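Local coordinates for protein discoidin-2 (PDB 2VM9) that binds galactose and N-acetylgalactosamine as a trimeric lectin, and may take part in spore formation and the making of the spore coat, at residues S49-S54 / H144-W149; D85-S90 / T140-I145; K190-F195 / F248-V253; S197-S202 / E224-K229. All blocks are in the same frame, centred on the assembly; numbering follows the deposited sequence. Where two conformers were deposited one is given.

The four contacts form two pairs at the two ends of an elongated chain. Contacts 1 and 2 belong to the beta-sandwich domain of the F5/8 type C family. Their centres are about 9 Å apart, they share H144 and I145, and S146 OG of contact 1 probably bonds to Q86 OE1 of contact 2. Contacts 3 and 4 belong to the H-type lectin domain. Their centres lie about 8 Å apart, and E194 OE2 of contact 3 is hydrogen-bonded to T228 OG1 of contact 4. Contacts 1 and 3 are about 51 Å apart between centres. Contact 1 lies near the calcium site, with the side chain of E50 about 5 Å from the ion. Contacts 3 and 4 are away from the carbohydrate-binding residues.

Contact 1: S49-S54 / H144-W149; sequences SESWSS and HISLRW
The indole of W52 meets two side chains of 144-149. L147 CD2 reaches its edge near the ring plane, 4.0 Å from W52 CE3. I145 CG2 approaches obliquely, 3.7 Å from W52 CZ3. S54 N lies over one face of the indole, toward the rim. At its edge, the H144 imidazole donates from NE2 to S54 O at 2.7 Å, in an almost straight bond (177°). The oxygen lies in the ring plane, but the donor sits above the carbonyl plane of S54.

W52 and L147 form an antiparallel hydrogen-bonded pair: W52 N donates to L147 O at 2.9 Å, and L147 N returns a bond to W52 O. S54 N donates to I145 O. S53 and S146 form the non-hydrogen-bonded pair between. Their hydroxyls meet on the face away from W52, with S53 OG 2.8 Å from S146 OG. S51 OG is also bonded to S53 OG, and S146 OG to Q86. The R148 chain bends at chi3 (-73°), where its CD lies 3.2 Å from E50 O. The guanidinium bonds to the backbone oxygens of G80, F37 and R117 and to N118 OD1.

The E50 carboxylate forms a salt bridge with K41 and accepts from the backbone N of N39, a calcium ligand. The short strand 52-53 pairs with strand 146-153 in the beta-sandwich of an F5/8 type C (discoidin) domain, beside its calcium-binding loop.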
loop_
_atom_site.group_PDB
_atom_site.type_symbol
_atom_site.label_atom_id
_atom_site.label_comp_id
_atom_site.label_asym_id
_atom_site.label_seq_id
_atom_site.Cartn_x
_atom_site.Cartn_y
_atom_site.Cartn_z
ATOM N N SER A 49 21.155 -20.085 16.404
ATOM C CA SER A 49 21.572 -19.071 17.360
ATOM C C SER A 49 20.356 -18.239 17.737
ATOM O O SER A 49 19.439 -17.998 16.907
ATOM C CB SER A 49 22.617 -18.165 16.726
ATOM O OG SER A 49 22.171 -17.652 15.484
ATOM N N GLU A 50 20.354 -17.782 18.977
ATOM C CA GLU A 50 19.352 -16.815 19.417
ATOM C C GLU A 50 19.832 -15.409 19.026
ATOM O O GLU A 50 20.121 -14.541 19.880
ATOM C CB GLU A 50 19.129 -16.973 20.921
ATOM C CG GLU A 50 18.492 -18.347 21.226
ATOM C CD GLU A 50 18.323 -18.612 22.710
ATOM O OE1 GLU A 50 19.027 -17.982 23.504
ATOM O OE2 GLU A 50 17.488 -19.456 23.060
ATOM N N SER A 51 19.984 -15.211 17.717
ATOM C CA SER A 51 20.503 -13.971 17.138
ATOM C C SER A 51 20.591 -14.166 15.624
ATOM O O SER A 51 20.661 -15.295 15.132
ATOM C CB SER A 51 21.944 -13.654 17.632
ATOM O OG SER A 51 22.870 -14.706 17.232
ATOM N N TRP A 52 20.646 -13.061 14.892
ATOM C CA TRP A 52 21.341 -13.115 13.597
ATOM C C TRP A 52 22.835 -13.053 13.941
ATOM O O TRP A 52 23.242 -12.257 14.809
ATOM C CB TRP A 52 20.996 -11.893 12.750
ATOM C CG TRP A 52 21.996 -11.664 11.633
ATOM C CD1 TRP A 52 22.243 -12.498 10.569
ATOM C CD2 TRP A 52 22.853 -10.528 11.466
ATOM N NE1 TRP A 52 23.202 -11.948 9.754
ATOM C CE2 TRP A 52 23.608 -10.747 10.275
ATOM C CE3 TRP A 52 23.068 -9.354 12.202
ATOM C CZ2 TRP A 52 24.548 -9.821 9.792
ATOM C CZ3 TRP A 52 24.029 -8.426 11.725
ATOM C CH2 TRP A 52 24.742 -8.665 10.535
ATOM N N SER A 53 23.657 -13.851 13.259
ATOM C CA SER A 53 25.124 -13.693 13.395
ATOM C C SER A 53 25.736 -13.624 11.995
ATOM O O SER A 53 25.461 -14.512 11.157
ATOM C CB SER A 53 25.737 -14.869 14.167
ATOM O OG SER A 53 25.182 -14.992 15.474
ATOM N N SER A 54 26.579 -12.614 11.746
ATOM C CA SER A 54 27.178 -12.451 10.420
ATOM C C SER A 54 28.163 -13.595 10.129
ATOM O O SER A 54 28.538 -14.358 11.019
ATOM C CB SER A 54 27.900 -11.097 10.304
ATOM O OG SER A 54 29.101 -11.143 11.042
ATOM N N HIS A 144 31.522 -11.412 18.337
ATOM C CA HIS A 144 30.956 -11.631 16.995
ATOM C C HIS A 144 29.855 -10.629 16.746
ATOM O O HIS A 144 29.240 -10.157 17.690
ATOM C CB HIS A 144 30.362 -13.047 16.900
ATOM C CG HIS A 144 30.299 -13.567 15.498
ATOM N ND1 HIS A 144 31.319 -14.304 14.936
ATOM C CD2 HIS A 144 29.359 -13.425 14.537
ATOM C CE1 HIS A 144 30.998 -14.622 13.694
ATOM N NE2 HIS A 144 29.818 -14.085 13.424
ATOM N N ILE A 145 29.590 -10.334 15.475
ATOM C CA ILE A 145 28.465 -9.489 15.115
ATOM C C ILE A 145 27.220 -10.389 15.217
ATOM O O ILE A 145 26.898 -11.135 14.298
ATOM C CB ILE A 145 28.628 -8.914 13.715
ATOM C CG1 ILE A 145 29.856 -7.989 13.680
ATOM C CG2 ILE A 145 27.341 -8.168 13.292
ATOM C CD1 ILE A 145 30.276 -7.571 12.247
ATOM N N SER A 146 26.567 -10.311 16.367
ATOM C CA SER A 146 25.377 -11.097 16.657
ATOM C C SER A 146 24.402 -10.170 17.365
ATOM O O SER A 146 24.769 -9.445 18.303
ATOM C CB SER A 146 25.707 -12.309 17.561
ATOM O OG SER A 146 26.655 -13.185 16.949
ATOM N N LEU A 147 23.141 -10.181 16.927
ATOM C CA LEU A 147 22.182 -9.300 17.575
ATOM C C LEU A 147 20.764 -9.802 17.405
ATOM O O LEU A 147 20.465 -10.628 16.509
ATOM C CB LEU A 147 22.285 -7.852 17.065
ATOM C CG LEU A 147 21.847 -7.644 15.598
ATOM C CD1 LEU A 147 20.345 -7.409 15.474
ATOM C CD2 LEU A 147 22.601 -6.497 14.952
ATOM N N ARG A 148 19.904 -9.294 18.282
ATOM C CA ARG A 148 18.465 -9.376 18.118
ATOM C C ARG A 148 17.958 -7.936 18.182
ATOM O O ARG A 148 18.625 -7.075 18.740
ATOM C CB ARG A 148 17.821 -10.223 19.217
ATOM C CG ARG A 148 18.172 -11.710 19.101
ATOM C CD ARG A 148 17.693 -12.488 20.355
ATOM N NE ARG A 148 18.569 -12.156 21.489
ATOM C CZ ARG A 148 18.332 -12.506 22.754
ATOM N NH1 ARG A 148 17.230 -13.211 23.065
ATOM N NH2 ARG A 148 19.172 -12.126 23.721
ATOM N N TRP A 149 16.798 -7.675 17.575
ATOM C CA TRP A 149 16.328 -6.304 17.453
ATOM C C TRP A 149 14.850 -6.239 17.133
ATOM O O TRP A 149 14.227 -7.253 16.767
ATOM C CB TRP A 149 17.130 -5.525 16.392
ATOM C CG TRP A 149 16.950 -5.999 14.974
ATOM C CD1 TRP A 149 16.758 -7.294 14.527
ATOM C CD2 TRP A 149 16.959 -5.172 13.812
ATOM N NE1 TRP A 149 16.640 -7.295 13.138
ATOM C CE2 TRP A 149 16.793 -6.013 12.686
ATOM C CE3 TRP A 149 17.123 -3.793 13.609
ATOM C CZ2 TRP A 149 16.748 -5.507 11.375
ATOM C CZ3 TRP A 149 17.092 -3.299 12.325
ATOM C CH2 TRP A 149 16.916 -4.160 11.214
#

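Contact 2: D85-S90 / T140-I145; sequences DQWVTS and TYNNHI
Strands 87-90 and 140-142 run antiparallel with a marked splay, their axes 4.3 Å apart at closest approach, with a classic beta bulge where T89 and S90 both face T140. They are neighbours in the five-stranded sheet of the F5/8 type C beta-sandwich. W87 and N142 form a hydrogen-bonded pair, with N142 N to W87 O at 2.8 Å. V88 and Y141 form the non-hydrogen-bonded pair beside it. At the bulge T89 N donates to T140 O, and the bonds between S90 and T140 backbones are weak.

N142 lies over one face of the W87 indole. Its CB makes a CH-pi contact with the five-membered ring, 3.6 Å from the centroid and 21° off the ring normal. Its CG is anti to the backbone N (chi1 175°), and OD1 reaches over the rim of the six-membered ring, 3.0 Å from W87 CZ2. The amide is inclined 43° to the indole.

Beyond the strand ends, N143 ND2 donates to D85 O at 2.9 Å. The oxygen lies in the N143 amide plane. Q86 runs alongside H144, with its CD 3.4 Å from H144 CB. Besides S146, its OE1 accepts from R81, and its NE2 bonds to a bound MPD molecule, probably from the crystallisation liquor. On the face away from W87, V88 CG2 packs on I145 CG2.

At the bulge, T140 OG1 is bonded to two hydroxyls, T89 OG1 at 2.6 Å and S90 OG at 2.7 Å.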
loop_
_atom_site.group_PDB
_atom_site.type_symbol
_atom_site.label_atom_id
_atom_site.label_comp_id
_atom_site.label_asym_id
_atom_site.label_seq_id
_atom_site.Cartn_x
_atom_site.Cartn_y
_atom_site.Cartn_z
ATOM N N ASP A 85 28.168 -15.500 24.304
ATOM C CA ASP A 85 28.606 -14.162 24.702
ATOM C C ASP A 85 29.041 -13.348 23.485
ATOM O O ASP A 85 30.232 -13.086 23.289
ATOM C CB ASP A 85 29.770 -14.268 25.698
ATOM C CG ASP A 85 29.341 -14.796 27.053
ATOM O OD1 ASP A 85 28.130 -14.833 27.373
ATOM O OD2 ASP A 85 30.241 -15.116 27.833
ATOM N N GLN A 86 28.063 -12.960 22.670
ATOM C CA GLN A 86 28.324 -12.151 21.474
ATOM C C GLN A 86 27.278 -11.077 21.448
ATOM O O GLN A 86 26.098 -11.350 21.734
ATOM C CB GLN A 86 28.170 -12.991 20.207
ATOM C CG GLN A 86 29.153 -14.138 20.141
ATOM C CD GLN A 86 28.788 -15.176 19.093
ATOM O OE1 GLN A 86 27.766 -15.074 18.388
ATOM N NE2 GLN A 86 29.637 -16.186 18.985
ATOM N N TRP A 87 27.680 -9.851 21.115
ATOM C CA TRP A 87 26.725 -8.745 21.047
ATOM C C TRP A 87 27.348 -7.572 20.285
ATOM O O TRP A 87 28.577 -7.413 20.260
ATOM C CB TRP A 87 26.231 -8.283 22.451
ATOM C CG TRP A 87 27.314 -8.029 23.482
ATOM C CD1 TRP A 87 28.059 -6.878 23.640
ATOM C CD2 TRP A 87 27.725 -8.925 24.515
ATOM N NE1 TRP A 87 28.906 -7.008 24.734
ATOM C CE2 TRP A 87 28.729 -8.262 25.276
ATOM C CE3 TRP A 87 27.338 -10.243 24.876
ATOM C CZ2 TRP A 87 29.381 -8.880 26.366
ATOM C CZ3 TRP A 87 27.959 -10.842 25.992
ATOM C CH2 TRP A 87 28.971 -10.148 26.718
ATOM N N VAL A 88 26.503 -6.780 19.637
ATOM C CA VAL A 88 26.985 -5.579 18.979
ATOM C C VAL A 88 27.080 -4.456 19.993
ATOM O O VAL A 88 26.110 -4.164 20.677
ATOM C CB VAL A 88 26.069 -5.227 17.794
ATOM C CG1 VAL A 88 26.407 -3.843 17.223
ATOM C CG2 VAL A 88 26.192 -6.350 16.736
ATOM N N THR A 89 28.256 -3.817 20.079
ATOM C CA THR A 89 28.480 -2.789 21.090
ATOM C C THR A 89 28.215 -1.371 20.564
ATOM O O THR A 89 28.021 -0.438 21.351
ATOM C CB THR A 89 29.921 -2.868 21.642
ATOM O OG1 THR A 89 30.828 -2.871 20.524
ATOM C CG2 THR A 89 30.122 -4.125 22.489
ATOM N N SER A 90 28.234 -1.179 19.241
ATOM C CA SER A 90 27.853 0.109 18.661
ATOM C C SER A 90 27.453 -0.104 17.217
ATOM O O SER A 90 27.915 -1.057 16.584
ATOM C CB SER A 90 28.989 1.152 18.750
ATOM O OG SER A 90 30.045 0.938 17.802
ATOM N N THR A 140 31.054 -1.989 16.001
ATOM C CA THR A 140 31.965 -2.691 16.901
ATOM C C THR A 140 31.165 -3.816 17.590
ATOM O O THR A 140 29.930 -3.769 17.653
ATOM C CB THR A 140 32.544 -1.743 17.977
ATOM O OG1 THR A 140 31.472 -1.114 18.704
ATOM C CG2 THR A 140 33.430 -0.632 17.339
ATOM N N TYR A 141 31.859 -4.805 18.114
ATOM C CA TYR A 141 31.159 -5.973 18.645
ATOM C C TYR A 141 32.021 -6.647 19.702
ATOM O O TYR A 141 33.243 -6.485 19.726
ATOM C CB TYR A 141 30.824 -6.965 17.510
ATOM C CG TYR A 141 31.974 -7.119 16.531
ATOM C CD1 TYR A 141 32.946 -8.086 16.741
ATOM C CD2 TYR A 141 32.073 -6.290 15.402
ATOM C CE1 TYR A 141 34.031 -8.244 15.853
ATOM C CE2 TYR A 141 33.175 -6.416 14.511
ATOM C CZ TYR A 141 34.127 -7.393 14.760
ATOM O OH TYR A 141 35.203 -7.535 13.964
ATOM N N ASN A 142 31.350 -7.387 20.588
ATOM C CA ASN A 142 32.027 -8.287 21.515
ATOM C C ASN A 142 31.935 -9.670 20.923
ATOM O O ASN A 142 30.832 -10.210 20.793
ATOM C CB ASN A 142 31.370 -8.301 22.905
ATOM C CG ASN A 142 32.012 -9.343 23.803
ATOM O OD1 ASN A 142 31.306 -10.046 24.442
ATOM N ND2 ASN A 142 33.270 -9.353 23.938
ATOM N N ASN A 143 33.095 -10.226 20.574
ATOM C CA ASN A 143 33.238 -11.596 20.058
ATOM C C ASN A 143 32.723 -11.877 18.643
ATOM O O ASN A 143 33.401 -12.526 17.857
ATOM C CB ASN A 143 32.665 -12.628 21.047
ATOM C CG ASN A 143 33.611 -12.827 22.236
ATOM O OD1 ASN A 143 34.811 -12.677 22.064
ATOM N ND2 ASN A 143 33.083 -13.151 23.415
ATOM N N HIS A 144 31.522 -11.412 18.337
ATOM C CA HIS A 144 30.956 -11.631 16.995
ATOM C C HIS A 144 29.855 -10.629 16.746
ATOM O O HIS A 144 29.240 -10.157 17.690
ATOM C CB HIS A 144 30.362 -13.047 16.900
ATOM C CG HIS A 144 30.299 -13.567 15.498
ATOM N ND1 HIS A 144 31.319 -14.304 14.936
ATOM C CD2 HIS A 144 29.359 -13.425 14.537
ATOM C CE1 HIS A 144 30.998 -14.622 13.694
ATOM N NE2 HIS A 144 29.818 -14.085 13.424
ATOM N N ILE A 145 29.590 -10.334 15.475
ATOM C CA ILE A 145 28.465 -9.489 15.115
ATOM C C ILE A 145 27.220 -10.389 15.217
ATOM O O ILE A 145 26.898 -11.135 14.298
ATOM C CB ILE A 145 28.628 -8.914 13.715
ATOM C CG1 ILE A 145 29.856 -7.989 13.680
ATOM C CG2 ILE A 145 27.341 -8.168 13.292
ATOM C CD1 ILE A 145 30.276 -7.571 12.247
#

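Contact 3: K190-F195 / F248-V253; sequences KFPVEF and FDYVAV
A252, Y250 and F191 make up most of this contact, and F195 adds a second phenyl ring. The methyl CB of A252 is the meeting point. It lies 3.6 Å from F191 CE1 and 3.8 Å from F195 CE2, oblique to both rings. F195 comes edge-on over F191: its CE2 stands 3.6 Å above the centre of the F191 ring.

Y250 CG stands between the backbone N and carbonyl carbon (chi1 76°), which sends the phenol toward F191. Its CE1 is 3.9 Å from F191 CE1, at the edge of the phenyl and in its plane. The phenol oxygen lies along the same edge, with Y250 OH 3.7 Å from F191 CD1. P192 CD also touches this oxygen. A water molecule bonds to Y250 OH at 2.6 Å and weakly to K190 O. No direct hydrogen bond joins the segments.

The contact lays the loop after strand 183-190 against strand 243-254 of the H-type lectin domain. That strand is the middle one of a three-stranded sheet, between 163-170 and 200-211. V201 of strand 200-211 also packs on F191, and F231 of strand 230-237 meets Y250 edge-to-face. Y159 of the second subunit packs on F195.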
loop_
_atom_site.group_PDB
_atom_site.type_symbol
_atom_site.label_atom_id
_atom_site.label_comp_id
_atom_site.label_asym_id
_atom_site.label_seq_id
_atom_site.Cartn_x
_atom_site.Cartn_y
_atom_site.Cartn_z
ATOM N N LYS A 190 -25.128 3.915 -9.543
ATOM C CA LYS A 190 -24.528 2.616 -9.238
ATOM C C LYS A 190 -23.026 2.765 -9.435
ATOM O O LYS A 190 -22.587 3.283 -10.465
ATOM C CB LYS A 190 -25.111 1.550 -10.178
ATOM C CG LYS A 190 -24.646 0.130 -9.874
ATOM C CD LYS A 190 -25.210 -0.870 -10.895
ATOM C CE LYS A 190 -24.111 -1.821 -11.396
ATOM N NZ LYS A 190 -22.983 -1.083 -12.100
ATOM N N PHE A 191 -22.232 2.347 -8.445
ATOM C CA PHE A 191 -20.772 2.431 -8.557
ATOM C C PHE A 191 -20.330 1.470 -9.659
ATOM O O PHE A 191 -20.940 0.415 -9.817
ATOM C CB PHE A 191 -20.070 2.057 -7.240
ATOM C CG PHE A 191 -20.404 2.970 -6.082
ATOM C CD1 PHE A 191 -20.305 4.367 -6.216
ATOM C CD2 PHE A 191 -20.788 2.439 -4.852
ATOM C CE1 PHE A 191 -20.618 5.212 -5.132
ATOM C CE2 PHE A 191 -21.099 3.273 -3.757
ATOM C CZ PHE A 191 -21.012 4.674 -3.909
ATOM N N PRO A 192 -19.294 1.836 -10.431
ATOM C CA PRO A 192 -18.810 0.872 -11.435
ATOM C C PRO A 192 -18.587 -0.528 -10.839
ATOM O O PRO A 192 -18.961 -1.528 -11.463
ATOM C CB PRO A 192 -17.502 1.494 -11.904
ATOM C CG PRO A 192 -17.750 2.998 -11.769
ATOM C CD PRO A 192 -18.535 3.101 -10.468
ATOM N N VAL A 193 -18.029 -0.593 -9.630
ATOM C CA VAL A 193 -17.779 -1.862 -8.929
ATOM C C VAL A 193 -18.320 -1.769 -7.513
ATOM O O VAL A 193 -18.239 -0.701 -6.895
ATOM C CB VAL A 193 -16.235 -2.161 -8.856
ATOM C CG1 VAL A 193 -15.945 -3.472 -8.107
ATOM C CG2 VAL A 193 -15.634 -2.201 -10.231
ATOM N N GLU A 194 -18.860 -2.866 -6.982
ATOM C CA GLU A 194 -19.371 -2.858 -5.614
ATOM C C GLU A 194 -18.218 -2.787 -4.610
ATOM O O GLU A 194 -17.222 -3.516 -4.736
ATOM C CB GLU A 194 -20.272 -4.069 -5.329
ATOM C CG GLU A 194 -20.861 -4.064 -3.926
ATOM C CD GLU A 194 -21.820 -5.218 -3.640
ATOM O OE1 GLU A 194 -22.030 -6.083 -4.515
ATOM O OE2 GLU A 194 -22.392 -5.228 -2.536
ATOM N N PHE A 195 -18.333 -1.878 -3.646
ATOM C CA PHE A 195 -17.359 -1.753 -2.568
ATOM C C PHE A 195 -17.522 -2.912 -1.570
ATOM O O PHE A 195 -18.599 -3.510 -1.456
ATOM C CB PHE A 195 -17.557 -0.441 -1.791
ATOM C CG PHE A 195 -17.025 0.805 -2.485
ATOM C CD1 PHE A 195 -15.668 1.063 -2.562
ATOM C CD2 PHE A 195 -17.905 1.763 -2.975
ATOM C CE1 PHE A 195 -15.177 2.236 -3.158
ATOM C CE2 PHE A 195 -17.422 2.943 -3.581
ATOM C CZ PHE A 195 -16.071 3.180 -3.671
ATOM N N PHE A 248 -23.332 17.066 -10.932
ATOM C CA PHE A 248 -22.273 16.900 -9.925
ATOM C C PHE A 248 -21.252 15.857 -10.352
ATOM O O PHE A 248 -21.615 14.810 -10.912
ATOM C CB PHE A 248 -22.865 16.460 -8.581
ATOM C CG PHE A 248 -23.707 17.525 -7.914
ATOM C CD1 PHE A 248 -23.118 18.424 -7.021
ATOM C CD2 PHE A 248 -25.064 17.641 -8.205
ATOM C CE1 PHE A 248 -23.878 19.443 -6.405
ATOM C CE2 PHE A 248 -25.858 18.648 -7.590
ATOM C CZ PHE A 248 -25.260 19.559 -6.712
ATOM N N ASP A 249 -19.983 16.112 -10.028
ATOM C CA ASP A 249 -19.022 15.010 -9.974
ATOM C C ASP A 249 -19.085 14.460 -8.555
ATOM O O ASP A 249 -19.274 15.213 -7.589
ATOM C CB ASP A 249 -17.610 15.499 -10.272
ATOM C CG ASP A 249 -17.268 15.435 -11.764
ATOM O OD1 ASP A 249 -18.048 14.816 -12.540
ATOM O OD2 ASP A 249 -16.232 16.009 -12.156
ATOM N N TYR A 250 -18.920 13.155 -8.418
ATOM C CA TYR A 250 -18.806 12.580 -7.082
ATOM C C TYR A 250 -17.499 11.815 -6.921
ATOM O O TYR A 250 -16.936 11.298 -7.902
ATOM C CB TYR A 250 -19.994 11.669 -6.759
ATOM C CG TYR A 250 -19.954 10.300 -7.438
ATOM C CD1 TYR A 250 -19.190 9.243 -6.888
ATOM C CD2 TYR A 250 -20.678 10.057 -8.604
ATOM C CE1 TYR A 250 -19.145 7.991 -7.499
ATOM C CE2 TYR A 250 -20.650 8.782 -9.236
ATOM C CZ TYR A 250 -19.885 7.760 -8.656
ATOM O OH TYR A 250 -19.835 6.514 -9.253
ATOM N N VAL A 251 -17.043 11.745 -5.673
ATOM C CA VAL A 251 -15.855 10.967 -5.314
ATOM C C VAL A 251 -16.293 10.105 -4.127
ATOM O O VAL A 251 -16.613 10.631 -3.066
ATOM C CB VAL A 251 -14.653 11.875 -4.957
ATOM C CG1 VAL A 251 -13.437 11.026 -4.518
ATOM C CG2 VAL A 251 -14.252 12.785 -6.173
ATOM N N ALA A 252 -16.402 8.795 -4.363
ATOM C CA ALA A 252 -16.787 7.857 -3.321
ATOM C C ALA A 252 -15.497 7.277 -2.752
ATOM O O ALA A 252 -14.647 6.790 -3.517
ATOM C CB ALA A 252 -17.639 6.771 -3.886
ATOM N N VAL A 253 -15.354 7.354 -1.434
ATOM C CA VAL A 253 -14.110 6.949 -0.776
ATOM C C VAL A 253 -14.412 5.879 0.265
ATOM O O VAL A 253 -15.251 6.062 1.140
ATOM C CB VAL A 253 -13.384 8.142 -0.088
ATOM C CG1 VAL A 253 -12.049 7.681 0.517
ATOM C CG2 VAL A 253 -13.143 9.295 -1.080
HETATM O O HOH W 1 -21.099 6.094 -11.542
#

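Contact 4: S197-S202 / E224-K229; sequences SVPIVS and ENITTK
Segments 197-202 and 224-229 run in roughly opposite directions, 144° apart over their touching parts. Their nearest CA atoms, those of V198 and T228, are 4.7 Å apart. No hydrogen bond crosses between them. Segment 197-202 runs from a loop into the start of strand 200-211. The other segment leaves the end of strand 216-224 and forms the loop before strand 230-237.

I226 does most of the packing. Its CG2, anti to the backbone N, reaches V198 and P199. It lies 3.3 Å from P199 O. V198 CG1 is 3.7 Å from the same methyl, I226 CG2. The other branch turns toward the strand, with I226 CD1 3.9 Å from V201 N. V201 points toward this segment, and its CG2 lies 4.0 Å from I226 CG2. The side chains of V198, P199 and V201 each cross that of I226 at a slant.

These segments are part of the H-type lectin domain, in which the loop at 224-229 packs on the start of strand 200-211. F231 of strand 230-237 packs against both I226 and V201. On strand 200-211, I200 points away from the loop and packs on V166 of the third subunit.

P199 CD rests 3.3 Å from T227 O. T227 itself forms an ST turn, its OG1 accepting from K229 N at 3.0 Å. The T228 methyl CG2 lies against the backbone of S197, 3.6 Å from S197 C. The T228 hydroxyl is taken up by E194 OE2.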
loop_
_atom_site.group_PDB
_atom_site.type_symbol
_atom_site.label_atom_id
_atom_site.label_comp_id
_atom_site.label_asym_id
_atom_site.label_seq_id
_atom_site.Cartn_x
_atom_site.Cartn_y
_atom_site.Cartn_z
ATOM N N SER A 197 -17.202 -2.340 1.762
ATOM C CA SER A 197 -17.957 -1.728 2.855
ATOM C C SER A 197 -18.528 -0.394 2.352
ATOM O O SER A 197 -18.214 0.036 1.231
ATOM C CB SER A 197 -17.065 -1.489 4.064
ATOM O OG SER A 197 -16.044 -0.564 3.737
ATOM N N VAL A 198 -19.363 0.239 3.168
ATOM C CA VAL A 198 -20.089 1.438 2.713
ATOM C C VAL A 198 -19.119 2.619 2.641
ATOM O O VAL A 198 -18.454 2.955 3.633
ATOM C CB VAL A 198 -21.289 1.754 3.620
ATOM C CG1 VAL A 198 -22.060 2.986 3.105
ATOM C CG2 VAL A 198 -22.224 0.540 3.722
ATOM N N PRO A 199 -19.015 3.256 1.462
ATOM C CA PRO A 199 -18.118 4.407 1.362
ATOM C C PRO A 199 -18.771 5.720 1.813
ATOM O O PRO A 199 -19.965 5.749 2.114
ATOM C CB PRO A 199 -17.840 4.482 -0.131
ATOM C CG PRO A 199 -19.169 4.018 -0.752
ATOM C CD PRO A 199 -19.670 2.940 0.176
ATOM N N ILE A 200 -17.982 6.782 1.861
ATOM C CA ILE A 200 -18.548 8.127 1.968
ATOM C C ILE A 200 -18.648 8.618 0.522
ATOM O O ILE A 200 -18.006 8.046 -0.382
ATOM C CB ILE A 200 -17.698 9.048 2.858
ATOM C CG1 ILE A 200 -16.303 9.263 2.262
ATOM C CG2 ILE A 200 -17.617 8.475 4.288
ATOM C CD1 ILE A 200 -16.229 10.257 1.044
ATOM N N VAL A 201 -19.500 9.602 0.262
ATOM C CA VAL A 201 -19.605 10.084 -1.116
ATOM C C VAL A 201 -19.592 11.606 -1.071
ATOM O O VAL A 201 -20.528 12.240 -0.557
ATOM C CB VAL A 201 -20.882 9.577 -1.846
ATOM C CG1 VAL A 201 -21.020 10.236 -3.222
ATOM C CG2 VAL A 201 -20.874 8.038 -2.022
ATOM N N SER A 202 -18.530 12.166 -1.639
ATOM C CA SER A 202 -18.344 13.611 -1.701
ATOM C C SER A 202 -18.743 14.110 -3.073
ATOM O O SER A 202 -18.536 13.427 -4.076
ATOM C CB SER A 202 -16.885 13.971 -1.430
ATOM O OG SER A 202 -16.585 13.711 -0.079
ATOM N N GLU A 224 -27.116 10.512 -0.549
ATOM C CA GLU A 224 -27.890 9.880 0.529
ATOM C C GLU A 224 -28.013 8.401 0.208
ATOM O O GLU A 224 -27.726 7.988 -0.919
ATOM C CB GLU A 224 -29.323 10.439 0.585
ATOM C CG GLU A 224 -29.452 11.910 0.577
ATOM C CD GLU A 224 -30.887 12.333 0.844
ATOM O OE1 GLU A 224 -31.779 12.034 0.027
ATOM O OE2 GLU A 224 -31.099 12.939 1.907
ATOM N N ASN A 225 -28.512 7.629 1.182
ATOM C CA ASN A 225 -28.777 6.203 0.965
ATOM C C ASN A 225 -27.577 5.494 0.335
ATOM O O ASN A 225 -27.715 4.728 -0.617
ATOM C CB ASN A 225 -30.030 6.024 0.105
ATOM C CG ASN A 225 -31.249 6.691 0.724
ATOM O OD1 ASN A 225 -31.435 6.649 1.943
ATOM N ND2 ASN A 225 -32.064 7.328 -0.102
ATOM N N ILE A 226 -26.392 5.780 0.877
ATOM C CA ILE A 226 -25.151 5.223 0.353
ATOM C C ILE A 226 -25.086 3.761 0.790
ATOM O O ILE A 226 -25.309 3.450 1.945
ATOM C CB ILE A 226 -23.916 5.975 0.865
ATOM C CG1 ILE A 226 -24.007 7.472 0.509
ATOM C CG2 ILE A 226 -22.639 5.349 0.288
ATOM C CD1 ILE A 226 -23.090 8.403 1.352
ATOM N N THR A 227 -24.810 2.887 -0.157
ATOM C CA THR A 227 -24.608 1.448 0.127
ATOM C C THR A 227 -23.269 1.020 -0.467
ATOM O O THR A 227 -22.534 1.819 -1.062
ATOM C CB THR A 227 -25.734 0.587 -0.487
ATOM O OG1 THR A 227 -25.633 0.579 -1.921
ATOM C CG2 THR A 227 -27.114 1.104 -0.060
ATOM N N THR A 228 -22.946 -0.268 -0.333
ATOM C CA THR A 228 -21.790 -0.771 -1.023
ATOM C C THR A 228 -21.926 -0.684 -2.534
ATOM O O THR A 228 -20.912 -0.662 -3.217
ATOM C CB THR A 228 -21.509 -2.235 -0.646
ATOM O OG1 THR A 228 -22.676 -3.015 -0.925
ATOM C CG2 THR A 228 -21.148 -2.320 0.822
ATOM N N LYS A 229 -23.162 -0.645 -3.054
ATOM C CA LYS A 229 -23.397 -0.710 -4.498
ATOM C C LYS A 229 -23.586 0.648 -5.167
ATOM O O LYS A 229 -23.382 0.780 -6.362
ATOM C CB LYS A 229 -24.638 -1.555 -4.806
ATOM C CG LYS A 229 -24.493 -3.065 -4.532
ATOM C CD LYS A 229 -25.712 -3.839 -5.084
ATOM C CE LYS A 229 -25.578 -5.358 -4.828
ATOM N NZ LYS A 229 -26.813 -6.126 -5.248
#